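Local coordinates for Exo-beta-1,4-mannosidase (Rhizomucor miehei, PDB 4LYP), which probably removes beta-linked mannose units from the non-reducing ends of mannosides and mannan-derived oligosaccharides, as a family 5 glycoside hydrolase with a TIM-barrel fold, at residues G411-P414 against H415-H418; L149-F152 against W153-G157; Y62-G65 against M66-A70; G76-K79 against R80-E84; E395-S398 against T399-P402. One frame throughout, in Å; residues are numbered along the deposited sequence. Where two conformers were deposited one is given.

Contact 1 (G411-P414 against H415-H418); sequences GDPP and HEPH
Pro413 packs beside the imidazole of His415, the two side chains running in the same direction. Its CB reaches the nitrogen edge of the ring, 3.6 Å from His415 ND1, and CG lies 3.9 Å from His415 CE1. With chi1 at 71°, His415 CG stands between its own backbone N and carbonyl carbon, which swings the imidazole back alongside the proline. The extended side chain of Glu416 also runs beside Pro413, its OE1 3.6 Å from Pro413 CD, while Glu416 CG lies over the rim of one face of the His415 ring.

One direct hydrogen bond crosses the contact. Glu416 N donates to Pro413 O over 3.0 Å, approaching from above the carbonyl plane, and closes a type I turn from Pro413 to Glu416.

Water supplies the remaining polar links. One molecule donates to both Asp412 OD1 (2.8 Å) and Glu416 OE1 (2.7 Å), bridging two carboxylates whose facing oxygens are 4.8 Å apart. The second sits among Asp412 O, Glu416 O and His418 ND1, at the edge of the His418 imidazole and in its plane, 2.7 Å from ND1. Asp412 is also held by the Ser422 hydroxyl at OD2 and by Tyr421 N at OD1.

Beyond the turn, the His415 ring stacks on Trp155, and Glu416 OE2 bonds a hydroxyl of a bound Tris molecule, probably carried over from crystallisation. Glu416 also touches a guanidine, and through that contact this proline-rich turn belongs to a ligand-binding loop leading into strand 423-424 of the TIM barrel.

Contact 2 (L149-F152 against W153-G157); sequences LGNF and WQWSG
One face of the Trp153 indole receives the edge of the Phe152 ring in a T-shaped stack: Phe152 CD2 lies over the middle of the indole, 3.7 Å from Trp153 CD2, with the ring planes 78° apart. The Trp155 indole instead has an amide over one face. Asn151 ND2 sits above its centre, 3.2 Å from Trp155 CE2, and the amide plane is steeply tilted to the ring, by 69°.

Both ends of that amide are engaged. Asn151 ND2 donates to Ser156 OG at 2.9 Å, with the hydroxyl oxygen almost in the amide plane. Asn151 OD1 accepts a weak bond from Trp153 N at 3.0 Å and another bond from Asn237 ND2. A chi1 of -169° points the Asn151 amide away from the residue's own N and across the bend toward Trp155. A water donates to Phe152 O and Gly157 O, tying the backbone at Phe152 to that at Gly157.

Trp153 NE1 bonds Glu238 OE1, and its indole touches a bound guanidine. Because OD1 faces two N-H donors while ND2 gives a proton to Ser156 OG, the Asn151 amide can hardly be turned over; this buried polar group thereby links the backbone at pocket residue Trp153 to Ser156 and the face of Trp155.

Contact 3 (Y62-G65 against M66-A70); sequences YWQG and MNLGA
Leu68 overlaps the side chains of Tyr62 and Gln64 through a single methyl: its CD1 lies 3.6 Å from Tyr62 OH and 3.8 Å from Gln64 CG. Leucine and tyrosine cross at about a right angle, whereas Gln64 runs alongside Leu68 and points the same way. A bend at chi2 (-85°) turns the glutamine amide aside, and Gln64 NE2 donates to Tyr392 O.

The backbone builds the first turn of helix 65-69 directly onto a type I turn from Tyr62 to Gly65. Leu68 N bonds Gln64 O at 3.0 Å, nearly along the C=O axis, and Gly69 N bonds Gly65 O at 2.9 Å. Gly65 N lies above the rim of one face of the Tyr62 ring, where a beta carbon on Gly65 would run into Tyr62 CD2. Two waters donate to Trp63 O while accepting from Met66 N and Asn67 N respectively, the first at 3.0 Å from Met66 N, so these amides at the helix start are hydrated.

The short helix follows strand 53-61 of the barrel. Tyr62 lies against Met81, Ile85 and Met88 of helix 78-90 and bonds Glu84 through its hydroxyl, while Met66 packs on Val127 and Leu131 of helix 125-140.

Contact 4 (G76-K79 against R80-E84); sequences GDRK and RMELE
Asp77 and Arg80 meet at the start of helix 78-90, their side chains crossing at about a right angle. Asp77 CG lies 3.4 Å from Arg80 CB, and Asp77 OD1 accepts a weak hydrogen bond from Arg80 N at 3.3 Å. The carboxylate is placed there by a chi1 of -176°, which sets CG anti to the aspartate N and folds the group back over the first turn. A water spans the charged ends, 2.7 Å from Asp77 OD2 and 2.9 Å from Arg80 NH1.

This is an N-cap: Asp77 precedes the helix, and its negative charge probably interacts favourably with the positive end of the helix dipole. Regular backbone bonding begins at the same residue, with Met81 N on Asp77 O, Glu82 N on Arg78 O and Leu83 N on Lys79 O. Glu82 OE1 lies 3.6 Å from Arg78 CG, against the aliphatic part of that side chain.

Further along, the extended Arg80 side chain forms a nearly straight salt bridge from NE to Glu84 OE2, 2.8 Å long; the carboxylate oxygen lies near the guanidinium plane but is met from above its own plane. Arg80 NH2 bonds Trp409 O. Glu84 OE2 also accepts from Glu395 N, while Arg78 NE bonds Gly69 O and its guanidinium makes a cation-pi contact with Tyr133.

Contact 5 (E395-S398 against T399-P402); sequences EGRS and TYPP
A type I turn from Arg397 to Tyr400, in the loop that follows barrel strand 386-394, brings an arginine over a tyrosine ring. Arg397 CB sits above the middle of the Tyr400 ring, 3.5 Å from its centroid and only 6° off the ring normal, a CH-pi contact. The next carbon continues toward the phenolic end, with Arg397 CG 3.5 Å from Tyr400 CZ.

Both side chains point the same way, and the guanidinium plane is nearly parallel to the ring. The bend at chi2 (-72°) turns the arginine end back toward its own chain, where NH1 donates to Gly396 O at 2.8 Å with that oxygen in the guanidinium plane; NH1 also bonds Gly394 O, and NH2 bonds Ser425 OG.

The turn is closed by Tyr400 N donating to Arg397 O over 3.1 Å, from well above the carbonyl plane. At the ring edge, Tyr400 CE1 approaches Glu395 O to 3.5 Å. A water in the ring plane hydrogen-bonds Tyr400 OH and donates to Glu395 O, each at 2.7 Å, joining the end of the tyrosine to the start of the loop. A second water donates to Ser398 O and Tyr400 O. Outside the turn, Ser398 OG bonds Tyr355 O.

Overall arrangement
From the N terminus the contacts come as 3, 4, 2, 5 and 1; each is a local contact within one continuous run of chain, so none nests or crosses. Contact 3 joins strand 53-61 to helix 65-69, and contact 4 starts the following helix 78-90; their centres lie about 8 Å apart. Contact 2 shapes the loop after strand 144-148. Contacts 5 and 1 follow in the long loop between strands 386-394 and 423-424, and meet where Ser398 packs against His418. Trp63 of contact 3 and Trp155 of contact 2 both pack on the 411-418 loop, bringing three loops together near the guanidine pocket that contains Trp153 and Glu416, while contact 5 reaches back to contact 4 on helix 78-90, through Glu84 and Glu395.

Contact 1 (G411-P414 against H415-H418)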
# COMPACT_ATOMS: atom_id res chain seq x y z
N GLY A 411 -8.48 -1.82 -8.14
CA GLY A 411 -7.81 -1.72 -6.84
C GLY A 411 -7.57 -3.07 -6.13
O GLY A 411 -6.91 -3.05 -5.09
N ASP A 412 -8.13 -4.15 -6.65
CA ASP A 412 -8.00 -5.47 -6.05
C ASP A 412 -6.93 -6.26 -6.75
O ASP A 412 -7.06 -6.51 -7.97
CB ASP A 412 -9.35 -6.20 -6.12
CG ASP A 412 -10.42 -5.32 -5.50
OD1 ASP A 412 -10.44 -5.15 -4.28
OD2 ASP A 412 -11.24 -4.74 -6.28
N PRO A 413 -5.87 -6.71 -6.09
CA PRO A 413 -4.84 -7.51 -6.79
C PRO A 413 -5.38 -8.87 -7.19
O PRO A 413 -6.43 -9.31 -6.73
CB PRO A 413 -3.69 -7.59 -5.73
CG PRO A 413 -3.97 -6.52 -4.71
CD PRO A 413 -5.49 -6.42 -4.68
N PRO A 414 -4.62 -9.56 -8.05
CA PRO A 414 -5.19 -10.74 -8.76
C PRO A 414 -5.18 -12.02 -7.90
O PRO A 414 -5.51 -13.07 -8.42
CB PRO A 414 -4.33 -10.88 -9.96
CG PRO A 414 -3.01 -10.23 -9.60
CD PRO A 414 -3.40 -9.04 -8.73
N HIS A 415 -4.85 -11.92 -6.62
CA HIS A 415 -5.05 -13.02 -5.69
C HIS A 415 -6.44 -12.92 -5.00
O HIS A 415 -6.76 -13.82 -4.20
CB HIS A 415 -3.95 -13.10 -4.64
CG HIS A 415 -4.03 -11.99 -3.64
ND1 HIS A 415 -4.29 -10.69 -4.02
CD2 HIS A 415 -3.92 -12.03 -2.27
CE1 HIS A 415 -4.33 -9.95 -2.91
NE2 HIS A 415 -4.10 -10.73 -1.85
N GLU A 416 -7.21 -11.88 -5.32
CA GLU A 416 -8.51 -11.64 -4.71
C GLU A 416 -9.52 -11.41 -5.77
O GLU A 416 -9.21 -11.04 -6.90
CB GLU A 416 -8.39 -10.32 -3.87
CG GLU A 416 -7.68 -10.61 -2.55
CD GLU A 416 -7.27 -9.38 -1.77
OE1 GLU A 416 -7.37 -8.23 -2.24
OE2 GLU A 416 -6.90 -9.58 -0.58
N PRO A 417 -10.84 -11.55 -5.43
CA PRO A 417 -11.88 -11.32 -6.43
C PRO A 417 -11.82 -9.91 -6.95
O PRO A 417 -11.75 -8.91 -6.19
CB PRO A 417 -13.17 -11.59 -5.64
CG PRO A 417 -12.73 -12.51 -4.53
CD PRO A 417 -11.34 -12.01 -4.14
N HIS A 418 -11.97 -9.73 -8.26
CA HIS A 418 -12.05 -8.41 -8.82
C HIS A 418 -13.20 -7.69 -8.20
O HIS A 418 -14.32 -8.19 -8.16
CB HIS A 418 -12.24 -8.43 -10.35
CG HIS A 418 -11.24 -9.22 -11.08
ND1 HIS A 418 -9.89 -9.31 -10.78
CD2 HIS A 418 -11.43 -9.98 -12.24
CE1 HIS A 418 -9.28 -10.10 -11.70
NE2 HIS A 418 -10.24 -10.52 -12.57
O HOH W 1 -8.25 -5.67 -2.65
O HOH W 2 -8.73 -8.68 -8.46

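Contact 2 (L149-F152 against W153-G157)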
# COMPACT_ATOMS: atom_id res chain seq x y z
N LEU A 149 8.71 -1.60 -1.61
CA LEU A 149 9.81 -2.27 -2.34
C LEU A 149 9.67 -3.77 -2.45
O LEU A 149 10.49 -4.41 -3.15
CB LEU A 149 11.13 -1.88 -1.68
CG LEU A 149 11.55 -0.44 -1.88
CD1 LEU A 149 12.55 -0.04 -0.79
CD2 LEU A 149 12.16 -0.30 -3.27
N GLY A 150 8.70 -4.35 -1.77
CA GLY A 150 8.50 -5.81 -1.80
C GLY A 150 7.19 -6.14 -1.19
O GLY A 150 6.41 -5.22 -0.86
N ASN A 151 6.95 -7.43 -1.02
CA ASN A 151 5.60 -7.87 -0.61
C ASN A 151 5.71 -9.19 0.06
O ASN A 151 6.32 -10.11 -0.52
CB ASN A 151 4.70 -7.97 -1.85
CG ASN A 151 3.23 -8.15 -1.56
OD1 ASN A 151 2.76 -8.17 -0.41
ND2 ASN A 151 2.48 -8.22 -2.64
N PHE A 152 5.19 -9.36 1.25
CA PHE A 152 5.14 -10.70 1.82
C PHE A 152 4.28 -11.59 0.91
O PHE A 152 4.59 -12.80 0.79
CB PHE A 152 4.59 -10.65 3.24
CG PHE A 152 4.68 -11.99 3.90
CD1 PHE A 152 5.88 -12.40 4.50
CD2 PHE A 152 3.61 -12.91 3.84
CE1 PHE A 152 6.01 -13.65 5.05
CE2 PHE A 152 3.74 -14.20 4.41
CZ PHE A 152 4.97 -14.55 5.01
N TRP A 153 3.17 -11.05 0.43
CA TRP A 153 2.15 -11.84 -0.22
C TRP A 153 2.44 -12.09 -1.68
O TRP A 153 3.39 -11.56 -2.32
CB TRP A 153 0.77 -11.20 -0.01
CG TRP A 153 0.47 -11.06 1.43
CD1 TRP A 153 0.40 -9.88 2.15
CD2 TRP A 153 0.25 -12.10 2.40
NE1 TRP A 153 0.19 -10.13 3.50
CE2 TRP A 153 0.08 -11.49 3.67
CE3 TRP A 153 0.21 -13.52 2.31
CZ2 TRP A 153 -0.12 -12.23 4.83
CZ3 TRP A 153 0.05 -14.24 3.48
CH2 TRP A 153 -0.13 -13.62 4.74
N GLN A 154 1.57 -12.92 -2.28
CA GLN A 154 1.86 -13.56 -3.58
C GLN A 154 1.45 -12.76 -4.78
O GLN A 154 1.78 -13.13 -5.92
CB GLN A 154 1.18 -14.94 -3.63
CG GLN A 154 -0.36 -14.97 -3.72
CD GLN A 154 -1.09 -14.86 -2.37
OE1 GLN A 154 -0.62 -14.24 -1.40
NE2 GLN A 154 -2.29 -15.47 -2.32
N TRP A 155 0.74 -11.64 -4.60
CA TRP A 155 0.11 -10.92 -5.74
C TRP A 155 1.05 -10.10 -6.53
O TRP A 155 0.71 -9.61 -7.62
CB TRP A 155 -1.11 -10.18 -5.27
CG TRP A 155 -0.92 -9.20 -4.14
CD1 TRP A 155 -1.21 -9.41 -2.79
CD2 TRP A 155 -0.51 -7.78 -4.28
NE1 TRP A 155 -0.99 -8.25 -2.09
CE2 TRP A 155 -0.59 -7.23 -2.95
CE3 TRP A 155 -0.09 -6.97 -5.32
CZ2 TRP A 155 -0.28 -5.90 -2.68
CZ3 TRP A 155 0.19 -5.66 -5.05
CH2 TRP A 155 0.10 -5.11 -3.72
N SER A 156 2.31 -9.96 -6.06
CA SER A 156 3.37 -9.37 -6.84
C SER A 156 4.56 -10.35 -6.91
O SER A 156 5.71 -9.92 -7.11
CB SER A 156 3.79 -8.01 -6.26
OG SER A 156 4.23 -8.19 -4.92
N GLY A 157 4.31 -11.65 -6.71
CA GLY A 157 5.40 -12.62 -6.56
C GLY A 157 5.85 -12.61 -5.10
O GLY A 157 5.42 -13.47 -4.32
O HOH W 3 5.09 -14.11 -1.57

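Contact 3 (Y62-G65 against M66-A70)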
# COMPACT_ATOMS: atom_id res chain seq x y z
N TYR A 62 -2.67 2.85 -4.68
CA TYR A 62 -2.72 2.77 -6.16
C TYR A 62 -1.54 1.91 -6.60
O TYR A 62 -0.67 2.32 -7.38
CB TYR A 62 -2.66 4.19 -6.73
CG TYR A 62 -3.01 4.30 -8.22
CD1 TYR A 62 -4.31 3.94 -8.65
CD2 TYR A 62 -2.12 4.84 -9.14
CE1 TYR A 62 -4.68 4.05 -10.00
CE2 TYR A 62 -2.51 5.00 -10.45
CZ TYR A 62 -3.75 4.59 -10.87
OH TYR A 62 -4.06 4.74 -12.22
N TRP A 63 -1.52 0.68 -6.11
CA TRP A 63 -0.45 -0.29 -6.37
C TRP A 63 -0.40 -0.70 -7.83
O TRP A 63 0.64 -1.20 -8.29
CB TRP A 63 -0.62 -1.51 -5.47
CG TRP A 63 -1.95 -2.18 -5.71
CD1 TRP A 63 -3.18 -1.89 -5.09
CD2 TRP A 63 -2.27 -3.11 -6.76
NE1 TRP A 63 -4.19 -2.56 -5.72
CE2 TRP A 63 -3.68 -3.31 -6.74
CE3 TRP A 63 -1.47 -3.79 -7.70
CZ2 TRP A 63 -4.31 -4.13 -7.66
CZ3 TRP A 63 -2.10 -4.66 -8.58
CH2 TRP A 63 -3.50 -4.79 -8.60
N GLN A 64 -1.48 -0.50 -8.61
CA GLN A 64 -1.51 -0.84 -10.03
C GLN A 64 -0.97 0.24 -10.90
O GLN A 64 -0.93 0.12 -12.11
CB GLN A 64 -2.96 -1.22 -10.45
CG GLN A 64 -3.96 -0.05 -10.51
CD GLN A 64 -4.63 0.35 -9.22
OE1 GLN A 64 -4.05 0.26 -8.11
NE2 GLN A 64 -5.87 0.79 -9.32
N GLY A 65 -0.47 1.36 -10.28
CA GLY A 65 -0.06 2.52 -11.07
C GLY A 65 1.07 2.19 -12.02
O GLY A 65 1.09 2.65 -13.18
N MET A 66 2.13 1.46 -11.56
CA MET A 66 3.26 1.18 -12.43
C MET A 66 2.79 0.42 -13.67
O MET A 66 3.17 0.74 -14.81
CB MET A 66 4.29 0.40 -11.63
CG MET A 66 5.34 -0.33 -12.49
SD MET A 66 6.66 -1.09 -11.52
CE MET A 66 5.73 -2.37 -10.68
N ASN A 67 1.94 -0.61 -13.49
CA ASN A 67 1.48 -1.38 -14.63
C ASN A 67 0.56 -0.62 -15.55
O ASN A 67 0.62 -0.79 -16.77
CB ASN A 67 0.80 -2.67 -14.21
CG ASN A 67 1.80 -3.79 -13.92
OD1 ASN A 67 2.21 -4.48 -14.91
ND2 ASN A 67 2.20 -3.95 -12.74
N LEU A 68 -0.26 0.29 -15.03
CA LEU A 68 -1.10 1.13 -15.90
C LEU A 68 -0.28 2.21 -16.61
O LEU A 68 -0.63 2.61 -17.74
CB LEU A 68 -2.25 1.78 -15.13
CG LEU A 68 -3.39 0.83 -14.76
CD1 LEU A 68 -4.38 1.58 -13.94
CD2 LEU A 68 -4.04 0.22 -15.97
N GLY A 69 0.83 2.69 -16.02
CA GLY A 69 1.67 3.67 -16.67
C GLY A 69 2.55 3.10 -17.77
O GLY A 69 3.12 3.86 -18.54
N ALA A 70 2.65 1.77 -17.83
CA ALA A 70 3.49 1.15 -18.87
C ALA A 70 2.89 1.40 -20.27
O ALA A 70 1.72 1.66 -20.38
CB ALA A 70 3.53 -0.34 -18.56
O HOH W 4 2.64 0.75 -8.64
O HOH W 5 1.67 -1.79 -10.91

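Contact 4 (G76-K79 against R80-E84)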
# COMPACT_ATOMS: atom_id res chain seq x y z
N GLY A 76 0.02 -1.70 -20.36
CA GLY A 76 -0.47 -0.48 -19.68
C GLY A 76 -1.63 0.14 -20.36
O GLY A 76 -2.10 -0.24 -21.43
N ASP A 77 -2.11 1.22 -19.74
CA ASP A 77 -3.11 2.12 -20.33
C ASP A 77 -2.79 3.49 -19.75
O ASP A 77 -3.40 3.94 -18.76
CB ASP A 77 -4.54 1.63 -20.04
CG ASP A 77 -5.59 2.46 -20.71
OD1 ASP A 77 -5.26 3.55 -21.25
OD2 ASP A 77 -6.74 2.00 -20.68
N ARG A 78 -1.80 4.15 -20.36
CA ARG A 78 -1.18 5.32 -19.70
C ARG A 78 -2.18 6.47 -19.63
O ARG A 78 -2.20 7.20 -18.64
CB ARG A 78 0.08 5.68 -20.46
CG ARG A 78 0.83 6.81 -19.81
CD ARG A 78 2.15 7.14 -20.57
NE ARG A 78 3.00 5.96 -20.46
CZ ARG A 78 3.89 5.60 -21.41
NH1 ARG A 78 4.07 6.32 -22.53
NH2 ARG A 78 4.57 4.47 -21.29
N LYS A 79 -3.00 6.67 -20.65
CA LYS A 79 -4.00 7.74 -20.59
C LYS A 79 -4.98 7.46 -19.46
O LYS A 79 -5.47 8.40 -18.81
CB LYS A 79 -4.74 7.86 -21.92
CG LYS A 79 -3.78 8.33 -22.98
CD LYS A 79 -4.56 8.75 -24.24
CE LYS A 79 -5.01 7.62 -25.17
NZ LYS A 79 -5.94 8.23 -26.18
N ARG A 80 -5.35 6.20 -19.24
CA ARG A 80 -6.21 5.88 -18.11
C ARG A 80 -5.51 6.17 -16.77
O ARG A 80 -6.09 6.76 -15.88
CB ARG A 80 -6.62 4.41 -18.17
CG ARG A 80 -7.27 3.92 -16.90
CD ARG A 80 -7.67 2.44 -17.00
NE ARG A 80 -7.96 1.87 -15.72
CZ ARG A 80 -8.08 0.58 -15.50
NH1 ARG A 80 -8.16 -0.29 -16.48
NH2 ARG A 80 -8.18 0.17 -14.26
N MET A 81 -4.21 5.85 -16.66
CA MET A 81 -3.45 6.18 -15.45
C MET A 81 -3.51 7.66 -15.20
O MET A 81 -3.76 8.13 -14.09
CB MET A 81 -2.02 5.69 -15.59
CG MET A 81 -1.16 5.95 -14.33
SD MET A 81 -0.31 7.56 -14.35
CE MET A 81 1.02 7.25 -15.48
N GLU A 82 -3.24 8.46 -16.23
CA GLU A 82 -3.23 9.89 -16.10
C GLU A 82 -4.60 10.43 -15.67
O GLU A 82 -4.68 11.30 -14.79
CB GLU A 82 -2.77 10.53 -17.41
CG GLU A 82 -1.27 10.26 -17.66
CD GLU A 82 -0.85 10.51 -19.14
OE1 GLU A 82 0.36 10.40 -19.39
OE2 GLU A 82 -1.70 10.72 -20.06
N LEU A 83 -5.68 9.87 -16.20
CA LEU A 83 -7.01 10.28 -15.81
C LEU A 83 -7.32 9.91 -14.35
O LEU A 83 -7.92 10.68 -13.62
CB LEU A 83 -8.04 9.63 -16.76
CG LEU A 83 -9.51 9.88 -16.42
CD1 LEU A 83 -9.91 11.33 -16.32
CD2 LEU A 83 -10.40 9.07 -17.36
N GLU A 84 -6.88 8.72 -13.93
CA GLU A 84 -7.17 8.27 -12.57
C GLU A 84 -6.37 9.11 -11.57
O GLU A 84 -6.90 9.44 -10.48
CB GLU A 84 -6.81 6.81 -12.45
CG GLU A 84 -7.85 5.94 -13.22
CD GLU A 84 -7.60 4.46 -13.21
OE1 GLU A 84 -6.56 3.97 -12.68
OE2 GLU A 84 -8.51 3.75 -13.69
O HOH W 6 -7.72 -0.13 -19.39

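Contact 5 (E395-S398 against T399-P402)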
# COMPACT_ATOMS: atom_id res chain seq x y z
N GLU A 395 -11.24 3.97 -13.29
CA GLU A 395 -12.00 3.63 -14.48
C GLU A 395 -12.11 2.12 -14.64
O GLU A 395 -12.88 1.64 -15.50
CB GLU A 395 -11.37 4.26 -15.70
CG GLU A 395 -11.34 5.76 -15.65
CD GLU A 395 -12.74 6.35 -15.75
OE1 GLU A 395 -13.39 6.22 -16.83
OE2 GLU A 395 -13.25 6.76 -14.73
N GLY A 396 -11.32 1.32 -13.92
CA GLY A 396 -11.46 -0.13 -14.04
C GLY A 396 -12.77 -0.60 -13.46
O GLY A 396 -13.37 0.07 -12.61
N ARG A 397 -13.29 -1.77 -13.89
CA ARG A 397 -14.51 -2.33 -13.36
C ARG A 397 -14.36 -3.83 -13.33
O ARG A 397 -13.78 -4.43 -14.29
CB ARG A 397 -15.74 -1.98 -14.25
CG ARG A 397 -16.06 -0.49 -14.29
CD ARG A 397 -16.67 0.00 -12.94
NE ARG A 397 -17.10 1.42 -13.01
CZ ARG A 397 -16.28 2.48 -12.93
NH1 ARG A 397 -14.98 2.34 -12.78
NH2 ARG A 397 -16.76 3.74 -12.87
N SER A 398 -14.93 -4.50 -12.34
CA SER A 398 -14.76 -5.94 -12.22
C SER A 398 -15.50 -6.71 -13.29
O SER A 398 -15.27 -7.93 -13.43
CB SER A 398 -15.23 -6.36 -10.86
OG SER A 398 -16.57 -5.98 -10.62
N THR A 399 -16.39 -6.04 -14.06
CA THR A 399 -17.14 -6.72 -15.12
C THR A 399 -16.38 -6.64 -16.44
O THR A 399 -16.86 -7.22 -17.42
CB THR A 399 -18.52 -6.01 -15.26
OG1 THR A 399 -18.27 -4.61 -15.48
CG2 THR A 399 -19.41 -6.26 -14.06
N TYR A 400 -15.25 -5.96 -16.52
CA TYR A 400 -14.54 -5.79 -17.79
C TYR A 400 -13.64 -6.99 -18.10
O TYR A 400 -13.17 -7.70 -17.18
CB TYR A 400 -13.67 -4.53 -17.71
CG TYR A 400 -14.43 -3.24 -17.72
CD1 TYR A 400 -13.72 -2.05 -17.44
CD2 TYR A 400 -15.81 -3.12 -17.99
CE1 TYR A 400 -14.37 -0.78 -17.46
CE2 TYR A 400 -16.46 -1.88 -17.99
CZ TYR A 400 -15.73 -0.75 -17.73
OH TYR A 400 -16.39 0.47 -17.70
N PRO A 401 -13.41 -7.26 -19.36
CA PRO A 401 -12.58 -8.40 -19.69
C PRO A 401 -11.13 -8.19 -19.30
O PRO A 401 -10.59 -7.06 -19.32
CB PRO A 401 -12.73 -8.49 -21.21
CG PRO A 401 -13.13 -7.14 -21.65
CD PRO A 401 -13.85 -6.51 -20.55
N PRO A 402 -10.37 -9.28 -19.07
CA PRO A 402 -8.93 -9.14 -18.86
C PRO A 402 -8.22 -8.61 -20.10
O PRO A 402 -8.65 -8.91 -21.25
CB PRO A 402 -8.48 -10.59 -18.53
CG PRO A 402 -9.76 -11.33 -18.12
CD PRO A 402 -10.87 -10.65 -18.90
O HOH W 7 -15.00 2.56 -16.85
O HOH W 8 -14.07 -9.35 -15.46